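Local coordinates for p-47 protein (Clostridium botulinum E1 str. 'BoNT E Beluga', PDB 5WIX) that is of unknown function but has a TULIP-domain fold like that of bactericidal/permeability-increasing protein, a resemblance that suggests it may bind lipid, at residues Y195-D199 with N200-Y204; S254-G257 with S258-S262; G287-A291 with A292-Y296. All coordinates share one frame; numbering follows the deposited sequence.

Contact 1: Y195-D199 with N200-Y204; sequences YSPTD and NNDGY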
loop_
_atom_site.group_PDB
_atom_site.type_symbol
_atom_site.label_atom_id
_atom_site.label_comp_id
_atom_site.label_asym_id
_atom_site.label_seq_id
_atom_site.Cartn_x
_atom_site.Cartn_y
_atom_site.Cartn_z
ATOM N N TYR A 195 0.451 12.456 8.269
ATOM C CA TYR A 195 1.682 12.968 7.689
ATOM C C TYR A 195 1.538 14.424 7.307
ATOM O O TYR A 195 0.763 14.770 6.412
ATOM C CB TYR A 195 2.107 12.154 6.465
ATOM C CG TYR A 195 3.368 12.679 5.795
ATOM C CD1 TYR A 195 4.616 12.549 6.405
ATOM C CD2 TYR A 195 3.309 13.304 4.550
ATOM C CE1 TYR A 195 5.765 13.027 5.793
ATOM C CE2 TYR A 195 4.452 13.789 3.935
ATOM C CZ TYR A 195 5.674 13.645 4.561
ATOM O OH TYR A 195 6.805 14.124 3.944
ATOM N N SER A 196 2.289 15.272 8.001
ATOM C CA SER A 196 2.421 16.670 7.599
ATOM C C SER A 196 3.854 16.902 7.114
ATOM O O SER A 196 4.811 16.501 7.779
ATOM C CB SER A 196 2.036 17.642 8.744
ATOM O OG SER A 196 2.517 17.257 10.023
ATOM N N PRO A 197 4.000 17.497 5.917
ATOM C CA PRO A 197 5.312 17.704 5.291
ATOM C C PRO A 197 6.012 18.983 5.726
ATOM O O PRO A 197 5.673 19.577 6.751
ATOM C CB PRO A 197 4.981 17.768 3.790
ATOM C CG PRO A 197 3.565 17.268 3.666
ATOM C CD PRO A 197 2.914 17.680 4.946
ATOM N N THR A 198 6.992 19.391 4.927
ATOM C CA THR A 198 7.731 20.624 5.157
ATOM C C THR A 198 7.032 21.789 4.439
ATOM O O THR A 198 6.776 22.837 5.045
ATOM C CB THR A 198 9.197 20.476 4.696
ATOM O OG1 THR A 198 9.239 20.296 3.275
ATOM C CG2 THR A 198 9.836 19.259 5.368
ATOM N N ASP A 199 6.701 21.597 3.160
ATOM C CA ASP A 199 5.738 22.474 2.492
ATOM C C ASP A 199 4.388 22.244 3.161
ATOM O O ASP A 199 4.250 21.315 3.952
ATOM C CB ASP A 199 5.659 22.210 0.978
ATOM C CG ASP A 199 5.184 20.797 0.638
ATOM O OD1 ASP A 199 4.908 19.999 1.554
ATOM O OD2 ASP A 199 5.079 20.479 -0.564
ATOM N N ASN A 200 3.383 23.049 2.845
ATOM C CA ASN A 200 2.179 22.996 3.666
ATOM C C ASN A 200 1.218 21.811 3.429
ATOM O O ASN A 200 0.866 21.132 4.390
ATOM C CB ASN A 200 1.395 24.300 3.542
ATOM C CG ASN A 200 0.217 24.346 4.494
ATOM O OD1 ASN A 200 -0.927 24.166 4.077
ATOM N ND2 ASN A 200 0.492 24.563 5.786
ATOM N N ASN A 201 0.773 21.556 2.200
ATOM C CA ASN A 201 -0.325 20.601 2.018
ATOM C C ASN A 201 0.049 19.183 2.421
ATOM O O ASN A 201 1.228 18.853 2.480
ATOM C CB ASN A 201 -0.832 20.617 0.573
ATOM C CG ASN A 201 -1.931 21.632 0.350
ATOM O OD1 ASN A 201 -2.627 22.032 1.283
ATOM N ND2 ASN A 201 -2.083 22.068 -0.896
ATOM N N ASP A 202 -0.958 18.351 2.699
ATOM C CA ASP A 202 -0.711 17.058 3.337
ATOM C C ASP A 202 -1.775 16.015 3.144
ATOM O O ASP A 202 -2.893 16.302 2.729
ATOM C CB ASP A 202 -0.510 17.255 4.833
ATOM C CG ASP A 202 -1.458 18.323 5.427
ATOM O OD1 ASP A 202 -2.082 19.105 4.641
ATOM O OD2 ASP A 202 -1.574 18.390 6.692
ATOM N N GLY A 203 -1.383 14.784 3.443
ATOM C CA GLY A 203 -2.292 13.667 3.437
ATOM C C GLY A 203 -2.023 12.832 4.661
ATOM O O GLY A 203 -0.871 12.587 5.005
ATOM N N TYR A 204 -3.082 12.407 5.333
ATOM C CA TYR A 204 -2.915 11.476 6.423
ATOM C C TYR A 204 -3.014 10.085 5.895
ATOM O O TYR A 204 -3.291 9.880 4.718
ATOM C CB TYR A 204 -3.936 11.663 7.527
ATOM C CG TYR A 204 -5.390 11.549 7.139
ATOM C CD1 TYR A 204 -5.936 10.339 6.731
ATOM C CD2 TYR A 204 -6.237 12.644 7.257
ATOM C CE1 TYR A 204 -7.270 10.239 6.404
ATOM C CE2 TYR A 204 -7.573 12.553 6.942
ATOM C CZ TYR A 204 -8.088 11.352 6.512
ATOM O OH TYR A 204 -9.424 11.260 6.192
#

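Contact 2: S254-G257 with S258-S262; sequences SNMG and SNITS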
loop_
_atom_site.group_PDB
_atom_site.type_symbol
_atom_site.label_atom_id
_atom_site.label_comp_id
_atom_site.label_asym_id
_atom_site.label_seq_id
_atom_site.Cartn_x
_atom_site.Cartn_y
_atom_site.Cartn_z
ATOM N N SER A 254 4.208 -19.396 -13.775
ATOM C CA SER A 254 3.239 -20.049 -14.641
ATOM C C SER A 254 3.539 -19.636 -16.063
ATOM O O SER A 254 2.671 -19.691 -16.931
ATOM C CB SER A 254 1.805 -19.646 -14.289
ATOM O OG SER A 254 1.435 -18.436 -14.955
ATOM N N ASN A 255 4.756 -19.162 -16.290
ATOM C CA ASN A 255 5.123 -18.739 -17.628
ATOM C C ASN A 255 6.178 -19.656 -18.217
ATOM O O ASN A 255 6.826 -19.295 -19.215
ATOM C CB ASN A 255 5.649 -17.306 -17.625
ATOM C CG ASN A 255 5.259 -16.556 -18.877
ATOM O OD1 ASN A 255 4.104 -16.668 -19.340
ATOM N ND2 ASN A 255 6.216 -15.802 -19.457
ATOM N N MET A 256 6.352 -20.829 -17.599
ATOM C CA MET A 256 7.496 -21.670 -17.917
ATOM C C MET A 256 7.139 -23.126 -18.249
ATOM O O MET A 256 7.960 -24.035 -18.109
ATOM C CB MET A 256 8.498 -21.615 -16.756
ATOM C CG MET A 256 9.209 -20.294 -16.661
ATOM S SD MET A 256 10.428 -20.244 -15.315
ATOM C CE MET A 256 9.563 -21.219 -14.125
ATOM N N GLY A 257 5.926 -23.355 -18.719
ATOM C CA GLY A 257 5.509 -24.716 -18.998
ATOM C C GLY A 257 4.764 -25.429 -17.879
ATOM O O GLY A 257 4.713 -24.979 -16.734
ATOM N N SER A 258 4.205 -26.580 -18.223
ATOM C CA SER A 258 3.266 -27.277 -17.361
ATOM C C SER A 258 3.912 -28.009 -16.195
ATOM O O SER A 258 3.195 -28.491 -15.308
ATOM C CB SER A 258 2.448 -28.263 -18.194
ATOM O OG SER A 258 3.140 -28.582 -19.393
ATOM N N ASN A 259 5.242 -28.111 -16.173
ATOM C CA ASN A 259 5.863 -28.804 -15.041
ATOM C C ASN A 259 6.562 -27.825 -14.122
ATOM O O ASN A 259 7.443 -28.199 -13.334
ATOM C CB ASN A 259 6.835 -29.886 -15.511
ATOM C CG ASN A 259 6.176 -30.885 -16.435
ATOM O OD1 ASN A 259 5.107 -31.437 -16.125
ATOM N ND2 ASN A 259 6.792 -31.100 -17.602
ATOM N N ILE A 260 6.160 -26.561 -14.235
ATOM C CA ILE A 260 6.545 -25.555 -13.254
ATOM C C ILE A 260 5.343 -24.743 -12.769
ATOM O O ILE A 260 4.567 -24.210 -13.579
ATOM C CB ILE A 260 7.603 -24.613 -13.798
ATOM C CG1 ILE A 260 8.698 -25.429 -14.492
ATOM C CG2 ILE A 260 8.183 -23.869 -12.640
ATOM C CD1 ILE A 260 9.725 -24.638 -15.255
ATOM N N THR A 261 5.186 -24.667 -11.444
ATOM C CA THR A 261 4.006 -24.048 -10.849
ATOM C C THR A 261 4.171 -23.305 -9.524
ATOM O O THR A 261 3.306 -23.445 -8.663
ATOM C CB THR A 261 2.892 -25.087 -10.558
ATOM O OG1 THR A 261 3.305 -25.957 -9.494
ATOM C CG2 THR A 261 2.486 -25.877 -11.796
ATOM N N SER A 262 5.232 -22.532 -9.329
ATOM C CA SER A 262 5.362 -21.723 -8.094
ATOM C C SER A 262 5.544 -22.548 -6.820
ATOM O O SER A 262 6.274 -22.140 -5.917
ATOM C CB SER A 262 4.154 -20.789 -7.891
ATOM O OG SER A 262 3.115 -21.427 -7.171
#

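Contact 3: G287-A291 with A292-Y296; sequences GIKVA and ALYYY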
loop_
_atom_site.group_PDB
_atom_site.type_symbol
_atom_site.label_atom_id
_atom_site.label_comp_id
_atom_site.label_asym_id
_atom_site.label_seq_id
_atom_site.Cartn_x
_atom_site.Cartn_y
_atom_site.Cartn_z
ATOM N N GLY A 287 8.999 -28.987 -23.498
ATOM C CA GLY A 287 9.758 -29.520 -24.609
ATOM C C GLY A 287 9.977 -28.573 -25.791
ATOM O O GLY A 287 9.009 -28.013 -26.328
ATOM N N ILE A 288 11.241 -28.439 -26.216
ATOM C CA ILE A 288 11.644 -27.678 -27.412
ATOM C C ILE A 288 12.101 -28.571 -28.567
ATOM O O ILE A 288 13.043 -29.336 -28.393
ATOM C CB ILE A 288 12.831 -26.735 -27.119
ATOM C CG1 ILE A 288 12.519 -25.798 -25.955
ATOM C CG2 ILE A 288 13.201 -25.937 -28.353
ATOM C CD1 ILE A 288 13.784 -25.327 -25.253
ATOM N N LYS A 289 11.485 -28.440 -29.743
ATOM C CA LYS A 289 11.861 -29.265 -30.901
ATOM C C LYS A 289 12.932 -28.652 -31.786
ATOM O O LYS A 289 12.726 -27.640 -32.458
ATOM C CB LYS A 289 10.655 -29.576 -31.775
ATOM C CG LYS A 289 10.993 -30.414 -32.982
ATOM C CD LYS A 289 9.721 -31.013 -33.577
ATOM C CE LYS A 289 9.831 -31.240 -35.075
ATOM N NZ LYS A 289 8.485 -31.605 -35.592
ATOM N N VAL A 290 14.080 -29.308 -31.799
ATOM C CA VAL A 290 15.213 -28.886 -32.599
ATOM C C VAL A 290 15.538 -29.959 -33.613
ATOM O O VAL A 290 15.906 -31.077 -33.233
ATOM C CB VAL A 290 16.425 -28.649 -31.736
ATOM C CG1 VAL A 290 17.565 -28.091 -32.580
ATOM C CG2 VAL A 290 16.053 -27.734 -30.602
ATOM N N ALA A 291 15.443 -29.600 -34.890
ATOM C CA ALA A 291 15.467 -30.575 -35.974
ATOM C C ALA A 291 14.356 -31.544 -35.679
ATOM O O ALA A 291 13.227 -31.115 -35.423
ATOM C CB ALA A 291 16.810 -31.286 -36.084
ATOM N N ALA A 292 14.680 -32.832 -35.634
ATOM C CA ALA A 292 13.635 -33.860 -35.584
ATOM C C ALA A 292 13.302 -34.314 -34.170
ATOM O O ALA A 292 12.377 -35.105 -33.976
ATOM C CB ALA A 292 14.038 -35.068 -36.435
ATOM N N LEU A 293 14.029 -33.806 -33.180
ATOM C CA LEU A 293 13.830 -34.277 -31.808
ATOM C C LEU A 293 13.404 -33.207 -30.778
ATOM O O LEU A 293 13.800 -32.042 -30.877
ATOM C CB LEU A 293 15.107 -34.953 -31.323
ATOM C CG LEU A 293 15.325 -36.317 -31.964
ATOM C CD1 LEU A 293 16.165 -36.211 -33.238
ATOM C CD2 LEU A 293 15.976 -37.224 -30.960
ATOM N N TYR A 294 12.600 -33.627 -29.797
ATOM C CA TYR A 294 12.218 -32.795 -28.656
ATOM C C TYR A 294 13.252 -32.852 -27.525
ATOM O O TYR A 294 13.655 -33.937 -27.095
ATOM C CB TYR A 294 10.838 -33.209 -28.116
ATOM C CG TYR A 294 9.685 -32.682 -28.954
ATOM C CD1 TYR A 294 9.013 -31.504 -28.607
ATOM C CD2 TYR A 294 9.283 -33.341 -30.102
ATOM C CE1 TYR A 294 7.964 -31.022 -29.398
ATOM C CE2 TYR A 294 8.248 -32.864 -30.882
ATOM C CZ TYR A 294 7.597 -31.712 -30.530
ATOM O OH TYR A 294 6.568 -31.273 -31.320
ATOM N N TYR A 295 13.671 -31.680 -27.037
ATOM C CA TYR A 295 14.573 -31.622 -25.892
ATOM C C TYR A 295 13.859 -30.970 -24.699
ATOM O O TYR A 295 12.914 -30.201 -24.882
ATOM C CB TYR A 295 15.861 -30.895 -26.265
ATOM C CG TYR A 295 16.563 -31.509 -27.473
ATOM C CD1 TYR A 295 17.679 -32.325 -27.317
ATOM C CD2 TYR A 295 16.108 -31.258 -28.773
ATOM C CE1 TYR A 295 18.319 -32.882 -28.423
ATOM C CE2 TYR A 295 16.735 -31.800 -29.877
ATOM C CZ TYR A 295 17.841 -32.618 -29.705
ATOM O OH TYR A 295 18.453 -33.161 -30.823
ATOM N N TYR A 296 14.288 -31.318 -23.485
ATOM C CA TYR A 296 13.582 -30.961 -22.254
ATOM C C TYR A 296 14.547 -30.475 -21.202
ATOM O O TYR A 296 14.856 -31.200 -20.249
ATOM C CB TYR A 296 12.812 -32.149 -21.686
ATOM C CG TYR A 296 11.612 -32.581 -22.483
ATOM C CD1 TYR A 296 10.339 -32.208 -22.097
ATOM C CD2 TYR A 296 11.750 -33.373 -23.618
ATOM C CE1 TYR A 296 9.231 -32.605 -22.815
ATOM C CE2 TYR A 296 10.640 -33.783 -24.356
ATOM C CZ TYR A 296 9.380 -33.395 -23.946
ATOM O OH TYR A 296 8.263 -33.785 -24.663
#

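Contact 1: Y195-D199 with N200-Y204
P197 and D202 meet across the mouth of the loop that joins strands 187-195 and 203-210, neighbours in a six-stranded antiparallel sheet. Together the two strands form a beta hairpin with a long connection, and the end-to-end directions of its arms, 195-199 and 200-204, differ by 166°.

The contact is chiefly van der Waals. The proline ring lies at about a right angle to the D202 side chain, and its CD edge rests on the aspartate CB (P197 CD to D202 CB, 3.5 Å). The neighbouring ring carbon, P197 CG, faces N201 O at 3.1 Å. Y195 O also lies 3.2 Å from D202 CB. Farther along the aspartate, OD2 of D202 passes 4.2 Å from S196 CB.

A second group of contacts surrounds Y195. Its CB lies 3.3 Å from G203 O, and that oxygen sits at the edge of the tyrosine ring, near its plane. Because Y195 CG is anti to the backbone N (chi1 178°), the ring follows its own arm, with P197 N 4.2 Å above one face of the Y195 ring and offset toward the rim.

Polar ties run to other parts of the chain. N200 O accepts a hydrogen bond from N71 ND2, D202 shares backbone hydrogen bonding with N31, and Y204 does so with C29. Separately, the Y204 ring packs against that of W409, their planes about 60° apart.

The two arms thus meet by nonpolar contact, without a hydrogen bond between them, whereas the second arm has polar bonds to N71, N31 and C29; the chemistry implies that this second arm is probably the more firmly held of the two.

Contact 2: S254-G257 with S258-S262
I260 leans back over M256, and the two side chains cross obliquely beside a type I beta turn from G257 to I260. The isoleucine meets the methionine at two places: CG2 of I260 touches CE of M256 at 3.3 Å, while I260 CD1 reaches M256 CB at 3.6 Å. What brings the methionine tip round is the bend at its last torsion (chi3 -36°), which folds CE toward the isoleucine instead of letting the chain run straight. I260 CD1 also lies 3.4 Å from M256 O.

G257 supplies the backbone part. Its O accepts the turn's hydrogen bond from I260 N at 3.3 Å, a fairly straight bond (159° at the hydrogen) in which the donor stands well above the carbonyl plane. The positive phi of G257 is one that a side chain would jam against the preceding carbonyl, which accounts for glycine here.

The turn belongs to the connection from helix 240-252 to strand 265-269. S254 OG hydrogen-bonds to K251 O of that helix and N255 ND2 to S390 O at the end of helix 370-390, while M256 and I260 both pack on F265 of the strand, with W285 beside M256 and L283 of strand 283-284 beside I260.

Contact 3: G287-A291 with A292-Y296
Y295 lies with one ring edge against the I288 carbonyl and V290 across a tight beta hairpin, I288 and V290 being the first and last residues of strand 288-290. The hairpin turns through a type II' beta turn from V290 to L293, with A291 and A292 at its corners. I288 and Y295 bond in both directions, N to O, while V290 N bonds to L293 O and the return bond, L293 N to V290 O, is weak.

From its CB, Y295 starts 3.9 Å from I288 O. CG lies anti to the carbonyl carbon (chi1 -55°), and this sends the ring along the hairpin toward the turn, with one edge beside strand 288-290. CD2 of Y295 comes to 3.6 Å from I288 O. One atom farther, Y295 CE2 meets V290 twice, at 3.5 Å from its O and 3.7 Å from its CB. Both carbonyl oxygens lie in the plane of the ring, and the V290 side chain crosses that of Y295 at about a right angle. At the tip, Y295 OH is 4.1 Å from V290 O. The buried ring continues onto V379 of helix 370-390 and onto V320 and L322 of strand 311-322; I288 and V290 touch the same helix.

K289 and Y294 pair on the opposite face of the hairpin. K289 CB stands over the centre of the Y294 ring, 3.9 Å from its centroid, in a CH-pi contact, and the extended lysine chain then brings CD to 3.6 Å from Y294 CE2. At the open end a second CH-pi contact forms, G287 CA lying over one face of the Y296 ring, 3.8 Å from the centroid and 20° off the ring normal.

How the contacts relate
From the N terminus, the chain first meets contact 1, which closes the loop between edge strand 187-195 and strand 203-210 of the six-stranded sheet. After helix 240-252 comes contact 2, a turn on the way to strand 265-269, and then contact 3, where strand 288-290 doubles back into strand 293-307. The three follow in series; none nests within or crosses another. Contacts 2 and 3 lie on the same side of the chain's centre, their own centres about 18 Å apart, and both reach the region of helix 370-390. Contact 1 lies on the opposite side of the chain's centre, its centre about 61 Å from that of contact 3.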